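Local coordinates for Tll0287 protein (Thermosynechococcus elongatus, PDB 5B82) that binds a covalently attached heme c with histidine and cysteine as axial iron ligands in a PAS-like domain, and may act in redox sensing, at residues L104-Q107 and A108-F112. Numbering follows the deposited sequence. Where two conformers were deposited one is given.
Sequences LDVQ and ALNQF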
loop_
_atom_site.group_PDB
_atom_site.type_symbol
_atom_site.label_atom_id
_atom_site.label_comp_id
_atom_site.label_asym_id
_atom_site.label_seq_id
_atom_site.Cartn_x
_atom_site.Cartn_y
_atom_site.Cartn_z
ATOM N N LEU A 104 15.734 4.808 -2.163
ATOM C CA LEU A 104 15.365 3.674 -1.323
ATOM C C LEU A 104 13.997 3.108 -1.694
ATOM O O LEU A 104 13.803 1.887 -1.685
ATOM C CB LEU A 104 15.395 4.055 0.155
ATOM C CG LEU A 104 15.020 2.929 1.118
ATOM C CD1 LEU A 104 15.837 1.668 0.876
ATOM C CD2 LEU A 104 15.178 3.413 2.550
ATOM N N ASP A 105 13.042 3.978 -2.001
ATOM C CA ASP A 105 11.732 3.496 -2.436
ATOM C C ASP A 105 11.897 2.588 -3.661
ATOM O O ASP A 105 11.359 1.463 -3.713
ATOM C CB ASP A 105 10.789 4.661 -2.768
ATOM C CG ASP A 105 10.283 5.390 -1.525
ATOM O OD1 ASP A 105 10.201 4.768 -0.444
ATOM O OD2 ASP A 105 9.939 6.585 -1.639
ATOM N N VAL A 106 12.665 3.078 -4.630
ATOM C CA VAL A 106 12.850 2.379 -5.891
ATOM C C VAL A 106 13.598 1.079 -5.662
ATOM O O VAL A 106 13.261 0.043 -6.247
ATOM C CB VAL A 106 13.586 3.246 -6.938
ATOM C CG1 VAL A 106 13.829 2.454 -8.206
ATOM C CG2 VAL A 106 12.782 4.494 -7.251
ATOM N N GLN A 107 14.604 1.135 -4.799
ATOM C CA GLN A 107 15.385 -0.040 -4.428
ATOM C C GLN A 107 14.497 -1.120 -3.810
ATOM O O GLN A 107 14.642 -2.312 -4.110
ATOM C CB GLN A 107 16.486 0.345 -3.435
ATOM C CG GLN A 107 17.300 -0.842 -2.926
ATOM C CD GLN A 107 18.072 -0.536 -1.646
ATOM O OE1 GLN A 107 18.262 -1.414 -0.800
ATOM N NE2 GLN A 107 18.520 0.708 -1.501
ATOM N N ALA A 108 13.581 -0.699 -2.940
ATOM C CA ALA A 108 12.748 -1.643 -2.208
ATOM C C ALA A 108 11.759 -2.301 -3.159
ATOM O O ALA A 108 11.612 -3.527 -3.162
ATOM C CB ALA A 108 12.020 -0.952 -1.061
ATOM N N LEU A 109 11.098 -1.470 -3.964
ATOM C CA LEU A 109 10.184 -1.978 -4.982
ATOM C C LEU A 109 10.899 -2.945 -5.903
ATOM O O LEU A 109 10.368 -4.005 -6.214
ATOM C CB LEU A 109 9.545 -0.843 -5.784
ATOM C CG LEU A 109 8.525 -0.020 -4.998
ATOM C CD1 LEU A 109 8.073 1.198 -5.792
ATOM C CD2 LEU A 109 7.323 -0.880 -4.634
ATOM N N ASN A 110 12.112 -2.596 -6.318
ATOM C CA ASN A 110 12.943 -3.512 -7.086
ATOM C C ASN A 110 13.194 -4.844 -6.376
ATOM O O ASN A 110 13.134 -5.895 -7.015
ATOM C CB ASN A 110 14.275 -2.867 -7.475
ATOM C CG ASN A 110 14.211 -2.164 -8.814
ATOM O OD1 ASN A 110 13.658 -2.691 -9.777
ATOM N ND2 ASN A 110 14.780 -0.962 -8.883
ATOM N N GLN A 111 13.491 -4.806 -5.077
ATOM C CA GLN A 111 13.730 -6.038 -4.324
ATOM C C GLN A 111 12.487 -6.924 -4.368
ATOM O O GLN A 111 12.578 -8.118 -4.641
ATOM C CB GLN A 111 14.142 -5.748 -2.878
ATOM C CG GLN A 111 15.655 -5.565 -2.682
ATOM C CD GLN A 111 16.048 -5.196 -1.252
ATOM O OE1 GLN A 111 16.492 -4.076 -0.990
ATOM N NE2 GLN A 111 15.902 -6.142 -0.328
ATOM N N PHE A 112 11.332 -6.326 -4.103
ATOM C CA PHE A 112 10.082 -7.084 -4.189
ATOM C C PHE A 112 9.864 -7.658 -5.592
ATOM O O PHE A 112 9.546 -8.847 -5.763
ATOM C CB PHE A 112 8.906 -6.212 -3.733
ATOM C CG PHE A 112 8.922 -5.911 -2.252
ATOM C CD1 PHE A 112 9.132 -6.933 -1.332
ATOM C CD2 PHE A 112 8.765 -4.614 -1.785
ATOM C CE1 PHE A 112 9.152 -6.678 0.031
ATOM C CE2 PHE A 112 8.785 -4.336 -0.414
ATOM C CZ PHE A 112 8.986 -5.364 0.495
#
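Successive turns of the amphipathic helix 103-114, which packs on the antiparallel sheet of the PAS-like domain, are held by four i to i+4 backbone hydrogen bonds, from the N atoms of Ala-108 to Gln-111 to the O atoms of Leu-104 to Gln-107. The straightest runs from Leu-109 N to Asp-105 O, 3.0 Å long with an N-H...O angle of 176°. Ala-108 sits on the buried face, where its small methyl packs against Phe-121, Phe-132 and Met-175 of the sheet, consistent with a close approach of helix to strands; that CB also rests 3.4 Å from Leu-104 O. Leu-104 and Phe-112 extend this apolar face onto Phe-132. The buried carboxylate of Asp-105 is gripped through OD2 by a salt bridge to Arg-87 NH2 and a hydrogen bond from Arg-101 N, which probably offsets the cost of burying its charge. Leu-109 suits the margin of the buried face, its branched apolar end reaching Met-175 and Pro-100, while CG, beside the backbone N (chi1 -71°), passes 3.4 Å from Asp-105 O. On the exposed face the polar Asn-110 lies beside Val-106, the two side chains pointing the same way. With Val-106 CG1 anti to the backbone N (chi1 177°), this methyl lies alongside the Asn-110 amide, 3.6 Å from ND2.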